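Local coordinates for Hpy188I (Helicobacter pylori, PDB 3OQG), which cleaves DNA at its pseudopalindromic recognition sequence as a restriction endonuclease of the GIY-YIG family, probably with the help of a divalent metal ion, at residues L43-V48 / V129-F134; E54-N59 / S97-K102; L71-V76 / T89-R94. All coordinates share one frame; numbering follows the deposited sequence. Where two conformers were deposited one is given.

Interaction 1: L43-V48 / V129-F134; sequences LLCELV and VQVYAF
A classic beta bulge joins L44 and C45 to V131, where strand 43-48 runs antiparallel to strand 129-134. V131 O takes a firm bond from L44 N (2.8 Å) and a weak one from C45 N (3.4 Å), so both bulge residues share one carbonyl. V131 N donates to C45 O, and beyond the bulge L47 and V129 form a regular hydrogen-bonded pair.

On the face carrying L43, E46, Q130 and Y132, the Y132 ring has L43 CD1 over its centre, 4.2 Å from the centroid, a CH-pi contact. Q130, kinked at chi2 (70°), brings its amide alongside E46, and its NE2 reaches E46 OE2 at 2.9 Å on the anti side of the carboxylate. The other oxygen, OE1, is held by N59.

Strand 129-134 is central in the five-stranded antiparallel sheet of the GIY-YIG nuclease domain, strand 42-50 lies between it and edge strand 55-60, and their other face is apolar. There V131 CG2 sits against L47 CG at 3.7 Å, while C45 SG lies 3.8 Å from V131 CB. F75, from the neighbouring strand, packs on L47, V129 and V131, and I91 of helix 91-98 lies against L44 and C45.

Interaction 2: E54-N59 / S97-K102; sequences EKLEIN and SYNCGK. With nucleotides of chain C; nucleotides of chain D.
N99 closes a two-point clasp on the backbone of L56 at the edge of the sheet. Its OD1 accepts L56 N at 2.8 Å, the donor tilted 29° from the carbonyl plane, and its ND2 gives a nearly straight bond to L56 O at 3.1 Å, lying in the amide's own plane. Both ends of the amide are thus used, which fixes its flip. K55 CB packs beside N99 CG.

K102, just past the type I turn from Y98 to G101, runs outward across E54. Its CB lies against E54 CD at 3.7 Å, CG against the same carbon, and CD beside E54 OE1; CE then passes E54 O at 3.9 Å. The extended chain crosses the glutamate without closing a salt bridge, since K102 NZ stops 5.1 Å from E54 OE1. E54 OE2 is instead engaged by V103 N, at the start of the next helix, and by Q120.

The DNA side of 97-102 faces base edges in the major groove. S97, with OG anti to its own N (chi1 -175°), bonds to N7 of DA7 of chain C at 2.7 Å, and C100 SG comes within 2.9 Å of O4 of DT3 of chain D. Because N115 ND2 also binds S97 OG, that hydroxyl's proton can be committed to N7, an acceptor only purines offer, consistent with a part in reading the recognition sequence.

Interaction 3: L71-V76 / T89-R94; sequences LVYVFV and TPITKR. With nucleotides of chain C.
Y73 and R94 meet almost at right angles, ring and guanidinium planes 79° apart, where the sheet faces the bound DNA. Y73 probably corresponds to the GIY tyrosine of the GIY-YIG motif. Its chi1 of 60° wedges the ring between backbone N and carbonyl carbon and directs it at the helix; CE1 then rests 3.9 Å from R94 CG, and OH comes within 3.2 Å of R94 NE. I91 CD1 approaches the same ring obliquely, 4.4 Å from Y73 CD1.

R94 leaves the helix with a trans chi1 and turns at chi2 (64°), which carries the guanidinium past the tyrosine hydroxyl to DG6 of chain C. There NH2 donates to OP2 at 2.8 Å, and C2' of that nucleotide lies over one face, toward its rim. NH1 is held by N115, and Y98 adds a cation-pi contact and a hydrogen bond to Y73 OH.

Further back L71 CD2 touches T89 O at 3.2 Å, ahead of the first helical turn.

H86, which binds calcium in another structure of this enzyme, lies nearby. R94 grips the DG6 phosphate through OP2 while Y73 OH lies near, 3.7 Å from OP1, consistent with the scissile position in a GIY-YIG active site.

How the interactions relate
All three contacts meet on one five-stranded sheet and the helix 91-98 laid against it. Interaction 1 joins two inner strands, largely by backbone bonds and buried aliphatic packing; its strand 129-134 neighbours strand 71-77 of interaction 3, with Q130 O bonded to V76 N. Interaction 2 lies further out, partly buried, where hydrogen bonds from the N99 side-chain amide tie edge strand 55-60 to segment 97-102; E46 and N59 link it to interaction 1. Interactions 2 and 3 share the helix and both reach DNA, the former at base edges; interaction 3, buried and closest to the chain centre, meets the backbone phosphate. The Y98 to Y73 hydroxyl bond connects these two DNA-facing regions.

Interaction 1: L43-V48 / V129-F134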
loop_
_atom_site.group_PDB
_atom_site.type_symbol
_atom_site.label_atom_id
_atom_site.label_comp_id
_atom_site.label_asym_id
_atom_site.label_seq_id
_atom_site.Cartn_x
_atom_site.Cartn_y
_atom_site.Cartn_z
ATOM N N LEU A 43 3.760 -3.560 -24.767
ATOM C CA LEU A 43 3.609 -4.910 -24.212
ATOM C C LEU A 43 4.839 -5.303 -23.395
ATOM O O LEU A 43 5.981 -5.226 -23.878
ATOM C CB LEU A 43 3.416 -5.923 -25.356
ATOM C CG LEU A 43 3.137 -7.364 -24.961
ATOM C CD1 LEU A 43 1.836 -7.475 -24.172
ATOM C CD2 LEU A 43 3.067 -8.175 -26.234
ATOM N N LEU A 44 4.593 -5.736 -22.164
ATOM C CA LEU A 44 5.669 -6.052 -21.219
ATOM C C LEU A 44 5.823 -7.547 -20.989
ATOM O O LEU A 44 6.933 -8.062 -20.999
ATOM C CB LEU A 44 5.413 -5.325 -19.889
ATOM C CG LEU A 44 6.427 -5.583 -18.769
ATOM C CD1 LEU A 44 7.840 -5.172 -19.164
ATOM C CD2 LEU A 44 5.966 -4.894 -17.465
ATOM N N CYS A 45 4.708 -8.243 -20.772
ATOM C CA CYS A 45 4.720 -9.669 -20.474
ATOM C C CYS A 45 3.299 -10.185 -20.566
ATOM O O CYS A 45 2.363 -9.416 -20.817
ATOM C CB CYS A 45 5.280 -9.933 -19.068
ATOM S SG CYS A 45 4.364 -9.227 -17.688
ATOM N N GLU A 46 3.147 -11.483 -20.376
ATOM C CA GLU A 46 1.841 -12.101 -20.253
ATOM C C GLU A 46 1.827 -12.846 -18.944
ATOM O O GLU A 46 2.881 -13.335 -18.475
ATOM C CB GLU A 46 1.574 -13.085 -21.386
ATOM C CG GLU A 46 1.240 -12.446 -22.672
ATOM C CD GLU A 46 1.192 -13.423 -23.795
ATOM O OE1 GLU A 46 2.171 -14.218 -23.930
ATOM O OE2 GLU A 46 0.185 -13.396 -24.544
ATOM N N LEU A 47 0.631 -12.938 -18.371
ATOM C CA LEU A 47 0.379 -13.749 -17.181
ATOM C C LEU A 47 -0.410 -14.998 -17.584
ATOM O O LEU A 47 -1.445 -14.905 -18.259
ATOM C CB LEU A 47 -0.423 -12.966 -16.137
ATOM C CG LEU A 47 0.106 -11.556 -15.804
ATOM C CD1 LEU A 47 -0.738 -10.860 -14.722
ATOM C CD2 LEU A 47 1.598 -11.624 -15.432
ATOM N N VAL A 48 0.098 -16.145 -17.165
ATOM C CA VAL A 48 -0.506 -17.425 -17.496
ATOM C C VAL A 48 -1.109 -18.073 -16.254
ATOM O O VAL A 48 -0.364 -18.424 -15.321
ATOM C CB VAL A 48 0.544 -18.379 -18.074
ATOM C CG1 VAL A 48 -0.134 -19.663 -18.499
ATOM C CG2 VAL A 48 1.310 -17.722 -19.233
ATOM N N VAL A 129 -3.251 -13.378 -19.873
ATOM C CA VAL A 129 -3.443 -11.949 -19.728
ATOM C C VAL A 129 -2.270 -11.217 -20.339
ATOM O O VAL A 129 -1.122 -11.493 -19.997
ATOM C CB VAL A 129 -3.522 -11.560 -18.229
ATOM C CG1 VAL A 129 -3.759 -10.097 -18.062
ATOM C CG2 VAL A 129 -4.567 -12.390 -17.517
ATOM N N GLN A 130 -2.537 -10.281 -21.240
ATOM C CA GLN A 130 -1.495 -9.420 -21.746
ATOM C C GLN A 130 -1.303 -8.252 -20.782
ATOM O O GLN A 130 -2.299 -7.614 -20.343
ATOM C CB GLN A 130 -1.803 -8.936 -23.163
ATOM C CG GLN A 130 -1.712 -10.026 -24.229
ATOM C CD GLN A 130 -2.825 -11.060 -24.150
ATOM O OE1 GLN A 130 -3.996 -10.704 -24.115
ATOM N NE2 GLN A 130 -2.464 -12.341 -24.088
ATOM N N VAL A 131 -0.039 -7.932 -20.504
ATOM C CA VAL A 131 0.315 -6.829 -19.633
ATOM C C VAL A 131 1.061 -5.770 -20.444
ATOM O O VAL A 131 2.147 -6.022 -20.927
ATOM C CB VAL A 131 1.187 -7.238 -18.447
ATOM C CG1 VAL A 131 1.392 -6.040 -17.491
ATOM C CG2 VAL A 131 0.556 -8.430 -17.703
ATOM N N TYR A 132 0.433 -4.619 -20.598
ATOM C CA TYR A 132 1.054 -3.447 -21.232
ATOM C C TYR A 132 1.527 -2.494 -20.157
ATOM O O TYR A 132 0.884 -2.363 -19.102
ATOM C CB TYR A 132 0.061 -2.754 -22.175
ATOM C CG TYR A 132 -0.413 -3.577 -23.346
ATOM C CD1 TYR A 132 0.192 -3.466 -24.604
ATOM C CD2 TYR A 132 -1.494 -4.434 -23.233
ATOM C CE1 TYR A 132 -0.256 -4.213 -25.700
ATOM C CE2 TYR A 132 -1.911 -5.207 -24.313
ATOM C CZ TYR A 132 -1.302 -5.074 -25.551
ATOM O OH TYR A 132 -1.764 -5.803 -26.629
ATOM N N ALA A 133 2.657 -1.836 -20.402
ATOM C CA ALA A 133 3.279 -1.018 -19.357
ATOM C C ALA A 133 3.798 0.302 -19.867
ATOM O O ALA A 133 4.211 0.422 -21.029
ATOM C CB ALA A 133 4.420 -1.766 -18.714
ATOM N N PHE A 134 3.848 1.252 -18.940
ATOM C CA PHE A 134 4.428 2.576 -19.145
ATOM C C PHE A 134 5.326 2.842 -17.961
ATOM O O PHE A 134 4.873 2.692 -16.815
ATOM C CB PHE A 134 3.310 3.603 -19.175
ATOM C CG PHE A 134 3.786 5.022 -19.001
ATOM C CD1 PHE A 134 4.647 5.593 -19.918
ATOM C CD2 PHE A 134 3.365 5.784 -17.910
ATOM C CE1 PHE A 134 5.098 6.903 -19.759
ATOM C CE2 PHE A 134 3.809 7.093 -17.755
ATOM C CZ PHE A 134 4.675 7.648 -18.681
#

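Interaction 2: E54-N59 / S97-K102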
loop_
_atom_site.group_PDB
_atom_site.type_symbol
_atom_site.label_atom_id
_atom_site.label_comp_id
_atom_site.label_asym_id
_atom_site.label_seq_id
_atom_site.Cartn_x
_atom_site.Cartn_y
_atom_site.Cartn_z
ATOM N N GLU A 54 -2.684 -22.526 -8.121
ATOM C CA GLU A 54 -3.370 -21.310 -7.626
ATOM C C GLU A 54 -2.468 -20.093 -7.728
ATOM O O GLU A 54 -2.261 -19.360 -6.760
ATOM C CB GLU A 54 -3.888 -21.483 -6.197
ATOM C CG GLU A 54 -4.925 -20.419 -5.802
ATOM C CD GLU A 54 -5.481 -20.620 -4.418
ATOM O OE1 GLU A 54 -4.962 -21.489 -3.661
ATOM O OE2 GLU A 54 -6.456 -19.919 -4.091
ATOM N N LYS A 55 -1.927 -19.890 -8.922
ATOM C CA LYS A 55 -0.996 -18.801 -9.135
ATOM C C LYS A 55 -0.970 -18.427 -10.592
ATOM O O LYS A 55 -1.411 -19.195 -11.455
ATOM C CB LYS A 55 0.428 -19.191 -8.694
ATOM C CG LYS A 55 1.108 -20.169 -9.608
ATOM C CD LYS A 55 2.479 -20.586 -9.096
ATOM C CE LYS A 55 3.482 -19.430 -8.962
ATOM N NZ LYS A 55 4.858 -19.888 -8.527
ATOM N N LEU A 56 -0.389 -17.263 -10.846
ATOM C CA LEU A 56 -0.062 -16.773 -12.168
ATOM C C LEU A 56 1.422 -16.905 -12.488
ATOM O O LEU A 56 2.284 -16.501 -11.708
ATOM C CB LEU A 56 -0.407 -15.307 -12.261
ATOM C CG LEU A 56 -1.854 -14.954 -11.917
ATOM C CD1 LEU A 56 -2.006 -13.466 -11.597
ATOM C CD2 LEU A 56 -2.761 -15.394 -13.036
ATOM N N GLU A 57 1.711 -17.458 -13.659
ATOM C CA GLU A 57 3.086 -17.553 -14.157
ATOM C C GLU A 57 3.323 -16.390 -15.096
ATOM O O GLU A 57 2.374 -15.779 -15.553
ATOM C CB GLU A 57 3.288 -18.862 -14.895
ATOM C CG GLU A 57 3.074 -20.079 -14.012
ATOM C CD GLU A 57 2.908 -21.370 -14.775
ATOM O OE1 GLU A 57 2.703 -21.352 -16.009
ATOM O OE2 GLU A 57 2.935 -22.416 -14.114
ATOM N N ILE A 58 4.587 -16.078 -15.382
ATOM C CA ILE A 58 4.913 -14.924 -16.245
ATOM C C ILE A 58 5.666 -15.370 -17.489
ATOM O O ILE A 58 6.674 -16.118 -17.396
ATOM C CB ILE A 58 5.779 -13.858 -15.515
ATOM C CG1 ILE A 58 5.025 -13.249 -14.327
ATOM C CG2 ILE A 58 6.266 -12.735 -16.473
ATOM C CD1 ILE A 58 5.932 -12.508 -13.364
ATOM N N ASN A 59 5.183 -14.911 -18.639
ATOM C CA ASN A 59 5.900 -15.022 -19.907
ATOM C C ASN A 59 6.528 -13.659 -20.150
ATOM O O ASN A 59 5.824 -12.731 -20.491
ATOM C CB ASN A 59 4.954 -15.334 -21.064
ATOM C CG ASN A 59 5.617 -15.184 -22.433
ATOM O OD1 ASN A 59 6.769 -15.567 -22.603
ATOM N ND2 ASN A 59 4.876 -14.684 -23.420
ATOM N N SER A 97 3.008 -10.450 -5.595
ATOM C CA SER A 97 1.960 -9.906 -4.718
ATOM C C SER A 97 0.559 -10.412 -5.121
ATOM O O SER A 97 -0.195 -10.913 -4.279
ATOM C CB SER A 97 2.042 -8.373 -4.701
ATOM O OG SER A 97 1.108 -7.819 -3.767
ATOM N N TYR A 98 0.182 -10.315 -6.392
ATOM C CA TYR A 98 -1.100 -10.926 -6.845
ATOM C C TYR A 98 -1.218 -12.389 -6.461
ATOM O O TYR A 98 -2.298 -12.864 -6.075
ATOM C CB TYR A 98 -1.281 -10.784 -8.353
ATOM C CG TYR A 98 -1.746 -9.413 -8.770
ATOM C CD1 TYR A 98 -2.957 -8.904 -8.321
ATOM C CD2 TYR A 98 -0.992 -8.631 -9.637
ATOM C CE1 TYR A 98 -3.403 -7.678 -8.722
ATOM C CE2 TYR A 98 -1.434 -7.386 -10.044
ATOM C CZ TYR A 98 -2.624 -6.899 -9.571
ATOM O OH TYR A 98 -3.080 -5.653 -9.970
ATOM N N ASN A 99 -0.110 -13.126 -6.550
ATOM C CA ASN A 99 -0.116 -14.534 -6.161
ATOM C C ASN A 99 -0.363 -14.785 -4.661
ATOM O O ASN A 99 -0.506 -15.943 -4.249
ATOM C CB ASN A 99 1.161 -15.226 -6.639
ATOM C CG ASN A 99 1.149 -15.488 -8.117
ATOM O OD1 ASN A 99 0.070 -15.537 -8.736
ATOM N ND2 ASN A 99 2.349 -15.677 -8.716
ATOM N N CYS A 100 -0.417 -13.709 -3.868
ATOM C CA CYS A 100 -0.874 -13.785 -2.473
ATOM C C CYS A 100 -2.395 -13.866 -2.325
ATOM O O CYS A 100 -2.895 -14.083 -1.214
ATOM C CB CYS A 100 -0.370 -12.592 -1.674
ATOM S SG CYS A 100 1.426 -12.564 -1.484
ATOM N N GLY A 101 -3.122 -13.680 -3.425
ATOM C CA GLY A 101 -4.578 -13.704 -3.416
ATOM C C GLY A 101 -5.219 -15.072 -3.279
ATOM O O GLY A 101 -6.282 -15.282 -3.810
ATOM N N LYS A 102 -4.571 -15.997 -2.580
ATOM C CA LYS A 102 -5.074 -17.358 -2.440
ATOM C C LYS A 102 -6.268 -17.429 -1.493
ATOM O O LYS A 102 -6.373 -16.668 -0.534
ATOM C CB LYS A 102 -3.950 -18.309 -1.977
ATOM C CG LYS A 102 -2.764 -18.417 -2.910
ATOM C CD LYS A 102 -1.921 -19.573 -2.462
ATOM C CE LYS A 102 -0.665 -19.722 -3.204
ATOM N NZ LYS A 102 -0.015 -20.974 -2.748
ATOM P P DA C 7 3.669 -1.720 -5.031
ATOM O OP1 DA C 7 4.510 -0.617 -5.544
ATOM O OP2 DA C 7 3.496 -2.953 -5.845
ATOM O "O5'" DA C 7 4.234 -2.157 -3.608
ATOM C "C5'" DA C 7 4.334 -1.195 -2.559
ATOM C "C4'" DA C 7 5.083 -1.765 -1.377
ATOM O "O4'" DA C 7 4.289 -2.783 -0.727
ATOM C "C3'" DA C 7 6.433 -2.403 -1.689
ATOM O "O3'" DA C 7 7.391 -2.001 -0.704
ATOM C "C2'" DA C 7 6.154 -3.895 -1.621
ATOM C "C1'" DA C 7 5.005 -4.003 -0.634
ATOM N N9 DA C 7 4.072 -5.088 -0.945
ATOM C C8 DA C 7 3.296 -5.215 -2.075
ATOM N N7 DA C 7 2.561 -6.299 -2.094
ATOM C C5 DA C 7 2.866 -6.931 -0.896
ATOM C C6 DA C 7 2.424 -8.137 -0.323
ATOM N N6 DA C 7 1.538 -8.958 -0.903
ATOM N N1 DA C 7 2.928 -8.479 0.881
ATOM C C2 DA C 7 3.818 -7.656 1.462
ATOM N N3 DA C 7 4.311 -6.504 1.024
ATOM C C4 DA C 7 3.791 -6.192 -0.176
ATOM P P DT D 2 1.593 -21.582 2.549
ATOM O OP1 DT D 2 1.828 -22.458 3.723
ATOM O OP2 DT D 2 0.369 -21.758 1.728
ATOM O "O5'" DT D 2 1.643 -20.074 3.057
ATOM C "C5'" DT D 2 2.384 -19.728 4.228
ATOM C "C4'" DT D 2 2.478 -18.227 4.374
ATOM O "O4'" DT D 2 3.082 -17.636 3.213
ATOM C "C3'" DT D 2 1.168 -17.465 4.583
ATOM O "O3'" DT D 2 1.070 -17.143 5.979
ATOM C "C2'" DT D 2 1.314 -16.216 3.716
ATOM C "C1'" DT D 2 2.756 -16.267 3.242
ATOM N N1 DT D 2 3.038 -15.715 1.909
ATOM C C2 DT D 2 3.713 -14.519 1.825
ATOM O O2 DT D 2 4.001 -13.839 2.802
ATOM N N3 DT D 2 4.038 -14.140 0.548
ATOM C C4 DT D 2 3.739 -14.811 -0.627
ATOM O O4 DT D 2 4.135 -14.368 -1.703
ATOM C C5 DT D 2 2.967 -16.024 -0.468
ATOM C C7 DT D 2 2.539 -16.779 -1.692
ATOM C C6 DT D 2 2.662 -16.412 0.776
ATOM P P DT D 3 -0.058 -16.124 6.502
ATOM O OP1 DT D 3 -0.578 -16.708 7.762
ATOM O OP2 DT D 3 -1.006 -15.804 5.406
ATOM O "O5'" DT D 3 0.775 -14.813 6.846
ATOM C "C5'" DT D 3 2.074 -14.928 7.415
ATOM C "C4'" DT D 3 2.764 -13.583 7.447
ATOM O "O4'" DT D 3 3.036 -13.121 6.095
ATOM C "C3'" DT D 3 1.990 -12.449 8.124
ATOM O "O3'" DT D 3 2.937 -11.575 8.747
ATOM C "C2'" DT D 3 1.337 -11.754 6.943
ATOM C "C1'" DT D 3 2.458 -11.834 5.913
ATOM N N1 DT D 3 1.992 -11.717 4.509
ATOM C C2 DT D 3 2.599 -10.791 3.687
ATOM O O2 DT D 3 3.564 -10.126 4.019
ATOM N N3 DT D 3 2.029 -10.671 2.448
ATOM C C4 DT D 3 0.944 -11.374 1.952
ATOM O O4 DT D 3 0.506 -11.115 0.823
ATOM C C5 DT D 3 0.395 -12.372 2.845
ATOM C C7 DT D 3 -0.754 -13.213 2.382
ATOM C C6 DT D 3 0.943 -12.494 4.061
#

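Interaction 3: L71-V76 / T89-R94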
loop_
_atom_site.group_PDB
_atom_site.type_symbol
_atom_site.label_atom_id
_atom_site.label_comp_id
_atom_site.label_asym_id
_atom_site.label_seq_id
_atom_site.Cartn_x
_atom_site.Cartn_y
_atom_site.Cartn_z
ATOM N N LEU A 71 6.136 1.564 -12.664
ATOM C CA LEU A 71 5.362 1.452 -13.897
ATOM C C LEU A 71 3.867 1.611 -13.629
ATOM O O LEU A 71 3.378 1.352 -12.523
ATOM C CB LEU A 71 5.598 0.101 -14.586
ATOM C CG LEU A 71 5.092 -1.186 -13.912
ATOM C CD1 LEU A 71 4.908 -2.334 -14.958
ATOM C CD2 LEU A 71 6.064 -1.585 -12.816
ATOM N N VAL A 72 3.157 2.039 -14.663
ATOM C CA VAL A 72 1.734 1.846 -14.763
ATOM C C VAL A 72 1.524 0.656 -15.696
ATOM O O VAL A 72 2.211 0.518 -16.720
ATOM C CB VAL A 72 1.003 3.098 -15.291
ATOM C CG1 VAL A 72 -0.509 2.852 -15.333
ATOM C CG2 VAL A 72 1.335 4.314 -14.438
ATOM N N TYR A 73 0.619 -0.244 -15.311
ATOM C CA TYR A 73 0.299 -1.403 -16.143
ATOM C C TYR A 73 -1.182 -1.526 -16.437
ATOM O O TYR A 73 -2.034 -1.003 -15.694
ATOM C CB TYR A 73 0.824 -2.695 -15.516
ATOM C CG TYR A 73 0.257 -2.998 -14.155
ATOM C CD1 TYR A 73 0.935 -2.635 -13.011
ATOM C CD2 TYR A 73 -0.958 -3.677 -14.020
ATOM C CE1 TYR A 73 0.410 -2.922 -11.733
ATOM C CE2 TYR A 73 -1.472 -3.999 -12.788
ATOM C CZ TYR A 73 -0.805 -3.612 -11.648
ATOM O OH TYR A 73 -1.328 -3.897 -10.420
ATOM N N VAL A 74 -1.482 -2.202 -17.546
ATOM C CA VAL A 74 -2.842 -2.499 -17.965
ATOM C C VAL A 74 -2.903 -3.988 -18.238
ATOM O O VAL A 74 -2.083 -4.502 -18.992
ATOM C CB VAL A 74 -3.247 -1.716 -19.249
ATOM C CG1 VAL A 74 -4.762 -1.924 -19.577
ATOM C CG2 VAL A 74 -2.906 -0.208 -19.087
ATOM N N PHE A 75 -3.838 -4.669 -17.575
ATOM C CA PHE A 75 -4.132 -6.083 -17.788
ATOM C C PHE A 75 -5.235 -6.175 -18.826
ATOM O O PHE A 75 -6.335 -5.623 -18.641
ATOM C CB PHE A 75 -4.626 -6.734 -16.493
ATOM C CG PHE A 75 -3.545 -7.032 -15.471
ATOM C CD1 PHE A 75 -2.202 -6.715 -15.680
ATOM C CD2 PHE A 75 -3.897 -7.615 -14.260
ATOM C CE1 PHE A 75 -1.215 -7.031 -14.736
ATOM C CE2 PHE A 75 -2.917 -7.920 -13.306
ATOM C CZ PHE A 75 -1.586 -7.615 -13.541
ATOM N N VAL A 76 -4.950 -6.890 -19.906
ATOM C CA VAL A 76 -5.892 -7.015 -21.019
ATOM C C VAL A 76 -6.177 -8.491 -21.236
ATOM O O VAL A 76 -5.249 -9.317 -21.321
ATOM C CB VAL A 76 -5.319 -6.362 -22.292
ATOM C CG1 VAL A 76 -6.279 -6.518 -23.502
ATOM C CG2 VAL A 76 -5.021 -4.906 -22.017
ATOM N N THR A 89 7.735 -1.343 -7.778
ATOM C CA THR A 89 8.644 -2.481 -7.954
ATOM C C THR A 89 8.604 -2.926 -9.424
ATOM O O THR A 89 7.826 -2.378 -10.213
ATOM C CB THR A 89 8.250 -3.658 -6.993
ATOM O OG1 THR A 89 7.057 -4.291 -7.464
ATOM C CG2 THR A 89 8.056 -3.146 -5.553
ATOM N N PRO A 90 9.433 -3.920 -9.811
ATOM C CA PRO A 90 9.245 -4.528 -11.138
ATOM C C PRO A 90 7.950 -5.324 -11.236
ATOM O O PRO A 90 7.379 -5.699 -10.215
ATOM C CB PRO A 90 10.460 -5.475 -11.275
ATOM C CG PRO A 90 11.430 -5.007 -10.258
ATOM C CD PRO A 90 10.575 -4.529 -9.113
ATOM N N ILE A 91 7.471 -5.570 -12.458
ATOM C CA ILE A 91 6.248 -6.349 -12.651
ATOM C C ILE A 91 6.285 -7.700 -11.932
ATOM O O ILE A 91 5.250 -8.210 -11.468
ATOM C CB ILE A 91 5.928 -6.538 -14.167
ATOM C CG1 ILE A 91 4.506 -7.072 -14.352
ATOM C CG2 ILE A 91 7.052 -7.339 -14.905
ATOM C CD1 ILE A 91 3.388 -6.149 -13.791
ATOM N N THR A 92 7.465 -8.302 -11.867
ATOM C CA THR A 92 7.601 -9.632 -11.303
ATOM C C THR A 92 7.170 -9.639 -9.832
ATOM O O THR A 92 6.469 -10.544 -9.397
ATOM C CB THR A 92 9.046 -10.160 -11.447
ATOM O OG1 THR A 92 9.973 -9.212 -10.904
ATOM C CG2 THR A 92 9.362 -10.399 -12.917
ATOM N N LYS A 93 7.604 -8.631 -9.080
ATOM C CA LYS A 93 7.215 -8.498 -7.671
ATOM C C LYS A 93 5.714 -8.196 -7.518
ATOM O O LYS A 93 5.040 -8.713 -6.602
ATOM C CB LYS A 93 8.082 -7.449 -6.964
ATOM C CG LYS A 93 9.533 -7.891 -6.763
ATOM C CD LYS A 93 10.210 -6.934 -5.806
ATOM C CE LYS A 93 11.684 -7.119 -5.748
ATOM N NZ LYS A 93 12.263 -6.108 -4.804
ATOM N N ARG A 94 5.171 -7.360 -8.400
ATOM C CA ARG A 94 3.745 -7.079 -8.350
ATOM C C ARG A 94 2.937 -8.347 -8.615
ATOM O O ARG A 94 1.914 -8.573 -7.982
ATOM C CB ARG A 94 3.330 -5.958 -9.319
ATOM C CG ARG A 94 1.826 -5.603 -9.251
ATOM C CD ARG A 94 1.440 -5.044 -7.870
ATOM N NE ARG A 94 0.011 -4.819 -7.626
ATOM C CZ ARG A 94 -0.809 -5.685 -7.030
ATOM N NH1 ARG A 94 -0.386 -6.860 -6.654
ATOM N NH2 ARG A 94 -2.072 -5.340 -6.779
ATOM P P DG C 6 -2.915 -1.656 -7.350
ATOM O OP1 DG C 6 -2.626 -0.927 -8.603
ATOM O OP2 DG C 6 -3.524 -3.010 -7.400
ATOM O "O5'" DG C 6 -1.579 -1.714 -6.488
ATOM C "C5'" DG C 6 -1.135 -0.544 -5.808
ATOM C "C4'" DG C 6 -0.156 -0.898 -4.716
ATOM O "O4'" DG C 6 -0.792 -1.692 -3.685
ATOM C "C3'" DG C 6 1.055 -1.706 -5.188
ATOM O "O3'" DG C 6 2.241 -1.095 -4.687
ATOM C "C2'" DG C 6 0.852 -3.067 -4.547
ATOM C "C1'" DG C 6 0.149 -2.662 -3.273
ATOM N N9 DG C 6 -0.548 -3.740 -2.576
ATOM C C8 DG C 6 -1.589 -4.518 -3.030
ATOM N N7 DG C 6 -1.941 -5.447 -2.180
ATOM C C5 DG C 6 -1.094 -5.259 -1.092
ATOM C C6 DG C 6 -0.987 -5.975 0.132
ATOM O O6 DG C 6 -1.635 -6.963 0.513
ATOM N N1 DG C 6 0.012 -5.438 0.949
ATOM C C2 DG C 6 0.807 -4.368 0.623
ATOM N N2 DG C 6 1.731 -4.003 1.529
ATOM N N3 DG C 6 0.715 -3.699 -0.510
ATOM C C4 DG C 6 -0.244 -4.199 -1.315
#